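Local coordinates for protein polyisoprenyl-teichoic acid--peptidoglycan teichoic acid transferase TagV (Bacillus subtilis, PDB 6UF3) that belongs to the LytR-CpsA-Psr family of bacterial cell-envelope proteins and folds as a mixed beta sheet with helices packed against both faces, at residues T39-S44 against R250-E255; L43-D48 against E81-I86; V51-D56 against N65-K70. All blocks are in the same frame, centred on the assembly; numbering follows the deposited sequence.

Contact 1: T39-S44 against R250-E255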
ATOM      1  N   THR A  39     -10.208 -12.087   9.148  1.00 24.09           N
ATOM      2  CA  THR A  39     -10.688 -10.790   8.683  1.00 22.84           C
ATOM      3  C   THR A  39      -9.520  -9.873   8.343  1.00 22.72           C
ATOM      4  O   THR A  39      -8.389 -10.084   8.795  1.00 22.65           O
ATOM      5  CB  THR A  39     -11.594 -10.102   9.717  1.00 24.83           C
ATOM      6  OG1 THR A  39     -10.887  -9.935  10.951  1.00 26.03           O
ATOM      7  CG2 THR A  39     -12.857 -10.943   9.962  1.00 24.35           C
ATOM      8  N   MET A  40      -9.825  -8.857   7.526  1.00 22.64           N
ATOM      9  CA  MET A  40      -8.866  -7.845   7.078  1.00 19.70           C
ATOM     10  C   MET A  40      -9.520  -6.474   6.984  1.00 19.53           C
ATOM     11  O   MET A  40     -10.694  -6.346   6.642  1.00 21.03           O
ATOM     12  CB  MET A  40      -8.295  -8.142   5.681  1.00 28.07           C
ATOM     13  CG  MET A  40      -7.368  -9.320   5.558  1.00 27.68           C
ATOM     14  SD  MET A  40      -6.513  -9.214   3.961  1.00 23.66           S
ATOM     15  CE  MET A  40      -6.160 -10.956   3.699  1.00 26.97           C
ATOM     16  N   LYS A  41      -8.713  -5.435   7.223  1.00 20.49           N
ATOM     17  CA  LYS A  41      -9.099  -4.060   6.936  1.00 20.57           C
ATOM     18  C   LYS A  41      -7.981  -3.415   6.130  1.00 18.87           C
ATOM     19  O   LYS A  41      -6.833  -3.860   6.193  1.00 17.94           O
ATOM     20  CB  LYS A  41      -9.368  -3.260   8.214  1.00 20.20           C
ATOM     21  CG  LYS A  41     -10.420  -3.918   9.087  1.00 19.66           C
ATOM     22  CD  LYS A  41     -10.998  -2.972  10.137  1.00 19.96           C
ATOM     23  CE  LYS A  41     -11.943  -3.709  11.056  1.00 22.17           C
ATOM     24  NZ  LYS A  41     -13.175  -4.195  10.369  1.00 26.34           N
ATOM     25  N   MET A  42      -8.334  -2.393   5.343  1.00 17.93           N
ATOM     26  CA  MET A  42      -7.378  -1.761   4.437  1.00 20.52           C
ATOM     27  C   MET A  42      -7.603  -0.258   4.396  1.00 16.78           C
ATOM     28  O   MET A  42      -8.744   0.204   4.400  1.00 20.18           O
ATOM     29  CB  MET A  42      -7.481  -2.339   3.006  1.00 19.05           C
ATOM     30  CG  MET A  42      -6.446  -1.727   2.031  1.00 19.30           C
ATOM     31  SD  MET A  42      -6.538  -2.329   0.333  1.00 23.38           S
ATOM     32  CE  MET A  42      -6.212  -4.075   0.579  1.00 23.11           C
ATOM     33  N   LEU A  43      -6.500   0.498   4.345  1.00 17.54           N
ATOM     34  CA  LEU A  43      -6.545   1.950   4.328  1.00 23.02           C
ATOM     35  C   LEU A  43      -5.381   2.475   3.494  1.00 21.07           C
ATOM     36  O   LEU A  43      -4.234   2.155   3.798  1.00 23.57           O
ATOM     37  CB  LEU A  43      -6.458   2.469   5.766  1.00 30.09           C
ATOM     38  CG  LEU A  43      -6.242   3.941   6.088  1.00 41.08           C
ATOM     39  CD1 LEU A  43      -7.543   4.714   5.904  1.00 48.88           C
ATOM     40  CD2 LEU A  43      -5.732   4.052   7.502  1.00 47.60           C
ATOM     41  N   SER A  44      -5.655   3.265   2.447  1.00 18.86           N
ATOM     42  CA  SER A  44      -4.546   3.972   1.802  1.00 19.68           C
ATOM     43  C   SER A  44      -4.387   5.349   2.422  1.00 19.40           C
ATOM     44  O   SER A  44      -5.340   5.930   2.932  1.00 21.60           O
ATOM     45  CB  SER A  44      -4.737   4.086   0.285  1.00 25.42           C
ATOM     46  OG  SER A  44      -5.912   4.797  -0.056  1.00 35.49           O
ATOM     47  N   ARG A 250      -8.605   5.455  13.636  1.00 25.16           N
ATOM     48  CA  ARG A 250      -7.707   4.964  14.674  1.00 23.66           C
ATOM     49  C   ARG A 250      -8.406   3.939  15.553  1.00 26.35           C
ATOM     50  O   ARG A 250      -7.882   2.845  15.780  1.00 25.00           O
ATOM     51  CB  ARG A 250      -7.192   6.130  15.526  1.00 22.16           C
ATOM     52  CG  ARG A 250      -6.191   7.028  14.834  1.00 19.46           C
ATOM     53  CD  ARG A 250      -5.845   8.235  15.705  1.00 21.75           C
ATOM     54  NE  ARG A 250      -4.712   8.962  15.147  1.00 22.63           N
ATOM     55  CZ  ARG A 250      -4.310  10.147  15.591  1.00 26.26           C
ATOM     56  NH1 ARG A 250      -4.955  10.746  16.594  1.00 29.64           N
ATOM     57  NH2 ARG A 250      -3.267  10.739  15.027  1.00 25.45           N
ATOM     58  N   LYS A 251      -9.597   4.280  16.060  1.00 23.45           N
ATOM     59  CA  LYS A 251     -10.294   3.372  16.964  1.00 24.57           C
ATOM     60  C   LYS A 251     -10.659   2.074  16.258  1.00 25.01           C
ATOM     61  O   LYS A 251     -10.586   0.992  16.852  1.00 26.68           O
ATOM     62  CB  LYS A 251     -11.550   4.043  17.526  1.00 32.02           C
ATOM     63  CG  LYS A 251     -11.318   4.786  18.835  1.00 48.43           C
ATOM     64  CD  LYS A 251     -12.628   5.100  19.536  1.00 57.78           C
ATOM     65  CE  LYS A 251     -13.276   6.349  18.959  1.00 62.81           C
ATOM     66  NZ  LYS A 251     -12.531   7.586  19.322  1.00 65.21           N
ATOM     67  N   THR A 252     -11.036   2.162  14.985  1.00 22.68           N
ATOM     68  CA  THR A 252     -11.423   0.969  14.235  1.00 23.68           C
ATOM     69  C   THR A 252     -10.242   0.027  14.040  1.00 24.20           C
ATOM     70  O   THR A 252     -10.359  -1.189  14.250  1.00 25.00           O
ATOM     71  CB  THR A 252     -12.014   1.384  12.890  1.00 26.93           C
ATOM     72  OG1 THR A 252     -13.162   2.209  13.129  1.00 28.57           O
ATOM     73  CG2 THR A 252     -12.439   0.156  12.080  1.00 27.12           C
ATOM     74  N   LEU A 253      -9.090   0.578  13.645  1.00 20.95           N
ATOM     75  CA  LEU A 253      -7.896  -0.248  13.450  1.00 21.24           C
ATOM     76  C   LEU A 253      -7.396  -0.817  14.773  1.00 20.99           C
ATOM     77  O   LEU A 253      -6.992  -1.984  14.845  1.00 22.38           O
ATOM     78  CB  LEU A 253      -6.797   0.571  12.772  1.00 21.06           C
ATOM     79  CG  LEU A 253      -7.103   1.026  11.347  1.00 20.59           C
ATOM     80  CD1 LEU A 253      -5.961   1.828  10.765  1.00 28.59           C
ATOM     81  CD2 LEU A 253      -7.448  -0.173  10.453  1.00 24.60           C
ATOM     82  N   GLN A 254      -7.411  -0.001  15.829  1.00 21.24           N
ATOM     83  CA  GLN A 254      -7.039  -0.466  17.161  1.00 21.64           C
ATOM     84  C   GLN A 254      -7.907  -1.629  17.613  1.00 25.93           C
ATOM     85  O   GLN A 254      -7.400  -2.634  18.128  1.00 28.60           O
ATOM     86  CB  GLN A 254      -7.147   0.691  18.155  1.00 24.25           C
ATOM     87  CG  GLN A 254      -6.046   1.706  17.979  1.00 23.55           C
ATOM     88  CD  GLN A 254      -6.372   3.035  18.615  1.00 29.14           C
ATOM     89  OE1 GLN A 254      -7.440   3.218  19.225  1.00 28.01           O
ATOM     90  NE2 GLN A 254      -5.442   3.980  18.499  1.00 26.46           N
ATOM     91  N   GLU A 255      -9.229  -1.504  17.446  1.00 28.24           N
ATOM     92  CA  GLU A 255     -10.118  -2.596  17.828  1.00 27.74           C
ATOM     93  C   GLU A 255      -9.829  -3.842  17.006  1.00 29.60           C
ATOM     94  O   GLU A 255      -9.814  -4.956  17.546  1.00 29.52           O
ATOM     95  CB  GLU A 255     -11.579  -2.165  17.673  1.00 29.69           C
TER
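Leu43 and Lys41 of strand 39-44 meet Leu253 and Thr252 of helix 243-257. The apolar part is a leucine pair. Leu43 CD2 lies 4.0 Å from Leu253 CD1, and the two side chains cross at about a right angle. Leu253 leaves the helix obliquely to the strand, and with CG beside the backbone N (chi1 -65°) its methyls close the gap.

The second group is aliphatic contact made by a charged residue. The Lys41 chain passes across Thr252 at about a right angle. Its extended part lays CD and CE across the threonine methyl. Thr252 CG2 lies 4.0 Å from Lys41 CD, and it is just as far from Lys41 CE. Nearer the strand, Lys41 CB approaches Leu253 CD2 at 4.3 Å.

No hydrogen bond joins the two segments. The polar ends look to other partners. Lys41 NZ forms a salt bridge with Asp220, and Thr252 OG1 bonds to Lys248 O within the helix. Leu222 of strand 220-222 also touches Leu43, Thr252 and Leu253.

Over these short segments, 250-255 runs roughly antiparallel to 39-44, at 149°, and the axes come within 10.1 Å. Every contact between them is carbon to carbon. The helix rests on this face of the sheet through methyl and methylene groups, while the lysine charge is paired with a carboxylate beyond the contact.

Contact 2: L43-D48 against E81-I86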
ATOM      1  N   LEU A  43      -6.500   0.498   4.345  1.00 17.54           N
ATOM      2  CA  LEU A  43      -6.545   1.950   4.328  1.00 23.02           C
ATOM      3  C   LEU A  43      -5.381   2.475   3.494  1.00 21.07           C
ATOM      4  O   LEU A  43      -4.234   2.155   3.798  1.00 23.57           O
ATOM      5  CB  LEU A  43      -6.458   2.469   5.766  1.00 30.09           C
ATOM      6  CG  LEU A  43      -6.242   3.941   6.088  1.00 41.08           C
ATOM      7  CD1 LEU A  43      -7.543   4.714   5.904  1.00 48.88           C
ATOM      8  CD2 LEU A  43      -5.732   4.052   7.502  1.00 47.60           C
ATOM      9  N   SER A  44      -5.655   3.265   2.447  1.00 18.86           N
ATOM     10  CA  SER A  44      -4.546   3.972   1.802  1.00 19.68           C
ATOM     11  C   SER A  44      -4.387   5.349   2.422  1.00 19.40           C
ATOM     12  O   SER A  44      -5.340   5.930   2.932  1.00 21.60           O
ATOM     13  CB  SER A  44      -4.737   4.086   0.285  1.00 25.42           C
ATOM     14  OG  SER A  44      -5.912   4.797  -0.056  1.00 35.49           O
ATOM     15  N   ILE A  45      -3.162   5.855   2.394  1.00 17.44           N
ATOM     16  CA  ILE A  45      -2.868   7.190   2.904  1.00 20.96           C
ATOM     17  C   ILE A  45      -2.410   8.057   1.738  1.00 20.01           C
ATOM     18  O   ILE A  45      -1.368   7.774   1.135  1.00 19.62           O
ATOM     19  CB  ILE A  45      -1.794   7.167   4.001  1.00 20.47           C
ATOM     20  CG1 ILE A  45      -2.172   6.181   5.118  1.00 21.17           C
ATOM     21  CG2 ILE A  45      -1.595   8.581   4.532  1.00 18.26           C
ATOM     22  CD1 ILE A  45      -0.999   5.850   6.072  1.00 25.11           C
ATOM     23  N   PRO A  46      -3.135   9.130   1.399  1.00 20.00           N
ATOM     24  CA  PRO A  46      -2.734   9.982   0.270  1.00 17.53           C
ATOM     25  C   PRO A  46      -1.323  10.519   0.460  1.00 19.79           C
ATOM     26  O   PRO A  46      -0.914  10.832   1.578  1.00 19.64           O
ATOM     27  CB  PRO A  46      -3.772  11.114   0.297  1.00 24.79           C
ATOM     28  CG  PRO A  46      -4.980  10.491   0.940  1.00 24.49           C
ATOM     29  CD  PRO A  46      -4.454   9.511   1.949  1.00 21.60           C
ATOM     30  N   ARG A  47      -0.582  10.608  -0.653  1.00 23.12           N
ATOM     31  CA  ARG A  47       0.837  10.967  -0.590  1.00 22.71           C
ATOM     32  C   ARG A  47       1.045  12.372  -0.040  1.00 22.08           C
ATOM     33  O   ARG A  47       2.105  12.666   0.528  1.00 19.90           O
ATOM     34  CB  ARG A  47       1.472  10.856  -1.978  1.00 26.47           C
ATOM     35  N   ASP A  48       0.055  13.249  -0.200  1.00 21.07           N
ATOM     36  CA  ASP A  48       0.156  14.636   0.242  1.00 20.92           C
ATOM     37  C   ASP A  48      -0.427  14.866   1.630  1.00 20.99           C
ATOM     38  O   ASP A  48      -0.581  16.021   2.030  1.00 23.10           O
ATOM     39  CB  ASP A  48      -0.533  15.563  -0.759  1.00 25.45           C
ATOM     40  CG  ASP A  48       0.051  15.455  -2.155  1.00 33.74           C
ATOM     41  OD1 ASP A  48       1.226  15.827  -2.330  1.00 32.77           O
ATOM     42  OD2 ASP A  48      -0.659  14.992  -3.076  1.00 32.85           O
ATOM     43  N   GLU A  81       2.880   4.870  12.004  1.00 18.76           N
ATOM     44  CA  GLU A  81       2.490   4.452  13.353  1.00 18.19           C
ATOM     45  C   GLU A  81       1.931   5.627  14.158  1.00 21.85           C
ATOM     46  O   GLU A  81       0.895   5.511  14.825  1.00 20.48           O
ATOM     47  CB  GLU A  81       3.684   3.829  14.084  1.00 19.38           C
ATOM     48  CG  GLU A  81       4.012   2.411  13.603  1.00 18.61           C
ATOM     49  CD  GLU A  81       5.200   1.793  14.314  1.00 23.15           C
ATOM     50  OE1 GLU A  81       6.166   2.519  14.658  1.00 25.32           O
ATOM     51  OE2 GLU A  81       5.181   0.563  14.540  1.00 23.60           O
ATOM     52  N   ASN A  82       2.621   6.762  14.126  1.00 20.83           N
ATOM     53  CA  ASN A  82       2.164   7.923  14.882  1.00 21.31           C
ATOM     54  C   ASN A  82       0.848   8.463  14.333  1.00 20.27           C
ATOM     55  O   ASN A  82      -0.031   8.884  15.101  1.00 22.07           O
ATOM     56  CB  ASN A  82       3.235   9.009  14.846  1.00 20.80           C
ATOM     57  CG  ASN A  82       4.446   8.662  15.688  1.00 27.82           C
ATOM     58  OD1 ASN A  82       4.465   7.637  16.372  1.00 30.21           O
ATOM     59  ND2 ASN A  82       5.463   9.525  15.657  1.00 27.97           N
ATOM     60  N   PHE A  83       0.706   8.473  13.010  1.00 19.45           N
ATOM     61  CA  PHE A  83      -0.497   9.002  12.380  1.00 21.52           C
ATOM     62  C   PHE A  83      -1.720   8.147  12.698  1.00 19.73           C
ATOM     63  O   PHE A  83      -2.795   8.683  13.013  1.00 21.81           O
ATOM     64  CB  PHE A  83      -0.275   9.091  10.871  1.00 17.75           C
ATOM     65  CG  PHE A  83      -1.436   9.659  10.120  1.00 19.81           C
ATOM     66  CD1 PHE A  83      -1.859  10.954  10.342  1.00 21.58           C
ATOM     67  CD2 PHE A  83      -2.099   8.894   9.173  1.00 19.66           C
ATOM     68  CE1 PHE A  83      -2.929  11.475   9.641  1.00 25.81           C
ATOM     69  CE2 PHE A  83      -3.166   9.413   8.471  1.00 23.27           C
ATOM     70  CZ  PHE A  83      -3.583  10.704   8.710  1.00 24.23           C
ATOM     71  N   LEU A  84      -1.579   6.822  12.620  1.00 20.33           N
ATOM     72  CA  LEU A  84      -2.712   5.924  12.826  1.00 19.18           C
ATOM     73  C   LEU A  84      -2.826   5.425  14.256  1.00 23.86           C
ATOM     74  O   LEU A  84      -3.811   4.742  14.577  1.00 22.41           O
ATOM     75  CB  LEU A  84      -2.615   4.712  11.886  1.00 19.23           C
ATOM     76  CG  LEU A  84      -2.647   5.032  10.391  1.00 21.35           C
ATOM     77  CD1 LEU A  84      -2.500   3.767   9.513  1.00 18.44           C
ATOM     78  CD2 LEU A  84      -3.896   5.824  10.037  1.00 23.82           C
ATOM     79  N   GLN A  85      -1.839   5.724  15.103  1.00 27.04           N
ATOM     80  CA  GLN A  85      -1.830   5.297  16.499  1.00 28.08           C
ATOM     81  C   GLN A  85      -2.028   3.788  16.605  1.00 27.35           C
ATOM     82  O   GLN A  85      -2.790   3.289  17.430  1.00 28.64           O
ATOM     83  CB  GLN A  85      -2.872   6.062  17.315  1.00 30.41           C
ATOM     84  CG  GLN A  85      -2.460   7.488  17.581  1.00 31.69           C
ATOM     85  CD  GLN A  85      -1.257   7.574  18.494  1.00 43.54           C
ATOM     86  OE1 GLN A  85      -1.353   7.294  19.689  1.00 48.15           O
ATOM     87  NE2 GLN A  85      -0.119   7.969  17.939  1.00 43.68           N
ATOM     88  N   ILE A  86      -1.330   3.061  15.739  1.00 25.55           N
ATOM     89  CA  ILE A  86      -1.263   1.600  15.806  1.00 24.98           C
ATOM     90  C   ILE A  86       0.173   1.180  15.562  1.00 23.80           C
ATOM     91  O   ILE A  86       0.962   1.921  14.963  1.00 24.80           O
ATOM     92  CB  ILE A  86      -2.198   0.918  14.783  1.00 26.96           C
ATOM     93  CG1 ILE A  86      -1.878   1.355  13.344  1.00 22.98           C
ATOM     94  CG2 ILE A  86      -3.668   1.131  15.151  1.00 27.46           C
ATOM     95  CD1 ILE A  86      -2.300   0.326  12.284  1.00 23.12           C
TER
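Leu43 and Leu84 reach toward each other tip to tip. One methyl of the strand residue, Leu43 CD2, meets both branches of its partner. It lies 3.6 Å from Leu84 CD2 and 3.8 Å from Leu84 CD1. Leu43 CG stands opposite the backbone N (chi1 169°), which carries this methyl out toward the helix end. Ile45 extends the apolar patch. Its CD1 is 4.3 Å from Leu84 CD1. Its other branch, CG2, comes obliquely to the Phe83 ring, 4.3 Å from Phe83 CE2. All four residues are buried.

This is a strand-to-helix contact of an alpha/beta fold. Leu43 and Ile45 face the C-terminal end of helix 72-84. Val30 of the neighbouring strand 25-34 touches Leu84. Leu246 and Val249 of helix 243-257 touch Phe83 and Leu43, respectively.

No hydrogen bond crosses between the segments. Within 81-86, polar bonds finish the helix. Gln85 has left the helical conformation with a positive phi of 53°. Its NE2 turns back to Asn82 O at 3.0 Å, with a nearly straight N-H angle of 172°. The acceptor lies close to the amide plane of Gln85. The backbone bond from Gln85 N to Glu81 O is weak, and so is the one from Ile86 N to the same oxygen. The side chain of Glu81 also takes part, as its OE2 accepts from Ile88 N just past the segment.

Contact 3: V51-D56 against N65-K70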
ATOM      1  N   VAL A  51       1.217  15.823   7.828  1.00 22.15           N
ATOM      2  CA  VAL A  51       1.465  15.100   9.072  1.00 21.10           C
ATOM      3  C   VAL A  51       2.756  15.609   9.698  1.00 22.83           C
ATOM      4  O   VAL A  51       3.608  16.200   9.031  1.00 23.79           O
ATOM      5  CB  VAL A  51       1.589  13.569   8.872  1.00 22.30           C
ATOM      6  CG1 VAL A  51       0.325  12.992   8.244  1.00 26.14           C
ATOM      7  CG2 VAL A  51       2.829  13.243   8.034  1.00 20.67           C
ATOM      8  N   GLN A  52       2.901  15.351  10.995  1.00 24.60           N
ATOM      9  CA  GLN A  52       4.179  15.540  11.670  1.00 25.21           C
ATOM     10  C   GLN A  52       5.047  14.307  11.447  1.00 21.97           C
ATOM     11  O   GLN A  52       4.616  13.181  11.703  1.00 24.14           O
ATOM     12  CB  GLN A  52       3.983  15.788  13.165  1.00 31.40           C
ATOM     13  CG  GLN A  52       5.243  16.271  13.878  1.00 32.45           C
ATOM     14  CD  GLN A  52       5.534  17.744  13.628  1.00 43.55           C
ATOM     15  OE1 GLN A  52       4.626  18.574  13.562  1.00 44.89           O
ATOM     16  NE2 GLN A  52       6.813  18.076  13.492  1.00 47.91           N
ATOM     17  N   LEU A  53       6.268  14.515  10.957  1.00 25.75           N
ATOM     18  CA  LEU A  53       7.167  13.382  10.777  1.00 22.27           C
ATOM     19  C   LEU A  53       7.569  12.825  12.134  1.00 22.69           C
ATOM     20  O   LEU A  53       7.784  13.578  13.084  1.00 21.52           O
ATOM     21  CB  LEU A  53       8.421  13.811  10.007  1.00 23.44           C
ATOM     22  CG  LEU A  53       8.166  14.275   8.574  1.00 28.99           C
ATOM     23  CD1 LEU A  53       9.478  14.568   7.855  1.00 35.43           C
ATOM     24  CD2 LEU A  53       7.346  13.242   7.825  1.00 31.05           C
ATOM     25  N   ALA A  54       7.688  11.503  12.222  1.00 21.56           N
ATOM     26  CA  ALA A  54       8.077  10.897  13.487  1.00 25.82           C
ATOM     27  C   ALA A  54       9.410  11.456  13.958  1.00 29.15           C
ATOM     28  O   ALA A  54      10.357  11.574  13.175  1.00 26.86           O
ATOM     29  CB  ALA A  54       8.166   9.381  13.329  1.00 26.36           C
ATOM     30  N   GLY A  55       9.474  11.826  15.239  1.00 24.74           N
ATOM     31  CA  GLY A  55      10.694  12.337  15.817  1.00 26.35           C
ATOM     32  C   GLY A  55      10.960  13.804  15.567  1.00 32.61           C
ATOM     33  O   GLY A  55      11.976  14.323  16.052  1.00 35.10           O
ATOM     34  N   ASP A  56      10.093  14.491  14.822  1.00 30.79           N
ATOM     35  CA  ASP A  56      10.290  15.906  14.509  1.00 31.65           C
ATOM     36  C   ASP A  56       9.450  16.736  15.476  1.00 42.69           C
ATOM     37  O   ASP A  56       8.368  17.224  15.151  1.00 41.09           O
ATOM     38  CB  ASP A  56       9.929  16.192  13.057  1.00 26.34           C
ATOM     39  CG  ASP A  56      10.253  17.611  12.649  1.00 29.32           C
ATOM     40  OD1 ASP A  56      11.005  18.279  13.389  1.00 34.48           O
ATOM     41  OD2 ASP A  56       9.762  18.051  11.587  1.00 35.14           O
ATOM     42  N   ASN A  65       4.606  11.681   2.222  1.00 18.89           N
ATOM     43  CA  ASN A  65       5.495  11.011   1.275  1.00 21.77           C
ATOM     44  C   ASN A  65       6.943  11.454   1.429  1.00 22.22           C
ATOM     45  O   ASN A  65       7.845  10.755   0.951  1.00 21.89           O
ATOM     46  CB  ASN A  65       5.012  11.220  -0.166  1.00 23.63           C
ATOM     47  CG  ASN A  65       5.135  12.649  -0.640  1.00 29.66           C
ATOM     48  OD1 ASN A  65       5.425  13.560   0.132  1.00 33.51           O
ATOM     49  ND2 ASN A  65       4.907  12.854  -1.928  1.00 32.49           N
ATOM     50  N   ALA A  66       7.192  12.576   2.110  1.00 20.98           N
ATOM     51  CA  ALA A  66       8.570  12.984   2.357  1.00 22.10           C
ATOM     52  C   ALA A  66       9.243  12.141   3.432  1.00 20.86           C
ATOM     53  O   ALA A  66      10.476  12.178   3.535  1.00 25.93           O
ATOM     54  CB  ALA A  66       8.626  14.464   2.746  1.00 27.17           C
ATOM     55  N   ALA A  67       8.476  11.376   4.224  1.00 19.88           N
ATOM     56  CA  ALA A  67       9.093  10.612   5.308  1.00 22.38           C
ATOM     57  C   ALA A  67      10.154   9.654   4.782  1.00 22.06           C
ATOM     58  O   ALA A  67      11.223   9.518   5.378  1.00 22.28           O
ATOM     59  CB  ALA A  67       8.034   9.836   6.096  1.00 21.47           C
ATOM     60  N   TYR A  68       9.863   8.956   3.681  1.00 22.39           N
ATOM     61  CA  TYR A  68      10.828   8.004   3.144  1.00 21.56           C
ATOM     62  C   TYR A  68      12.087   8.712   2.686  1.00 25.30           C
ATOM     63  O   TYR A  68      13.178   8.140   2.751  1.00 26.03           O
ATOM     64  CB  TYR A  68      10.203   7.209   1.993  1.00 22.35           C
ATOM     65  CG  TYR A  68      10.859   5.867   1.735  1.00 24.40           C
ATOM     66  CD1 TYR A  68      11.944   5.767   0.888  1.00 26.31           C
ATOM     67  CD2 TYR A  68      10.378   4.704   2.325  1.00 29.70           C
ATOM     68  CE1 TYR A  68      12.562   4.551   0.641  1.00 32.40           C
ATOM     69  CE2 TYR A  68      10.990   3.473   2.081  1.00 32.20           C
ATOM     70  CZ  TYR A  68      12.078   3.406   1.240  1.00 36.65           C
ATOM     71  OH  TYR A  68      12.702   2.199   0.980  1.00 39.66           O
ATOM     72  N   SER A  69      11.956   9.960   2.236  1.00 26.75           N
ATOM     73  CA  SER A  69      13.112  10.720   1.804  1.00 31.13           C
ATOM     74  C   SER A  69      13.864  11.339   2.971  1.00 34.08           C
ATOM     75  O   SER A  69      14.914  11.951   2.755  1.00 38.11           O
ATOM     76  CB  SER A  69      12.680  11.826   0.844  1.00 37.07           C
ATOM     77  OG  SER A  69      12.072  12.878   1.573  1.00 36.81           O
ATOM     78  N   LYS A  70      13.350  11.212   4.190  1.00 30.13           N
ATOM     79  CA  LYS A  70      13.958  11.837   5.359  1.00 31.33           C
ATOM     80  C   LYS A  70      14.135  10.819   6.475  1.00 34.25           C
ATOM     81  O   LYS A  70      13.716  11.025   7.617  1.00 32.64           O
ATOM     82  CB  LYS A  70      13.109  13.024   5.801  1.00 30.43           C
ATOM     83  CG  LYS A  70      13.045  14.126   4.755  1.00 30.72           C
ATOM     84  CD  LYS A  70      12.377  15.360   5.304  1.00 37.28           C
ATOM     85  CE  LYS A  70      12.262  16.443   4.245  1.00 40.05           C
ATOM     86  NZ  LYS A  70      13.559  16.719   3.584  1.00 40.08           N
TER
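Leu53 meets Ala67 and Lys70 with no ring or other flat side chain between them. Neither the Tyr68 ring nor the Gln52 amide reaches across. The Tyr68 ring packs instead among Met11 and Ile13 of strand 6-13, Tyr16, Lys22 and Thr76. The Gln52 amide stays away from the second segment, and its NE2 bonds to Gly59 O.

The contact itself is aliphatic, and each methyl of Leu53 has its own partner. CD2 of Leu53 sits 3.9 Å from Ala67 CB and 4.0 Å from Ala67 CA. CD1 of Leu53 lies 3.9 Å from Lys70 CD. Leu53 CG stands beside its backbone N (chi1 -64°), and the fork of the side chain opens on the two residues. The Lys70 chain crosses Leu53 at about a right angle. Lys70 sets out in the direction of Leu53, and beyond CD the chain turns off, taking the amine elsewhere. The lysine therefore contributes methylene carbon to an otherwise buried contact.

No hydrogen bond links the segments. Each is shaped by its own bonds. A type II beta turn runs from Leu53 to Asp56, closed by Asp56 N to Leu53 O at 3.0 Å. Gly55 takes the positive phi of its third position. In the other segment, Ser69 OG donates to Ala66 O at 2.6 Å, tilted 19° from the carbonyl plane. Lys70 N bonds to Ala67 O at 3.0 Å.

The first segment begins at the end of strand 50-51, and the second leads from strand 62-63 into helix 72-84. That helix also meets the first segment: Glu75 touches Leu53, and Thr79 OG1 bonds to Ala54 N.

Overall arrangement
Contacts 1 and 2 share Leu43 of strand 39-44, and their centres are 11 Å apart. They also meet directly through two probable hydrogen bonds, Arg250 NE to Phe83 O and Gln254 NE2 to Gln85 O, each 2.9 Å long. Helix 243-257 and the end of helix 72-84 both pack on strand 39-44 and are probably bonded to each other. Contact 3 is about 11 Å from contact 2, centre to centre. The two touch where Arg47 O probably accepts from Asn65 N at 3.2 Å, and where Phe83 packs on Val51. Contacts 1 and 3 do not touch. Their centres are 22 Å apart, and their nearest atoms about 8 Å, with contact 2 touching both.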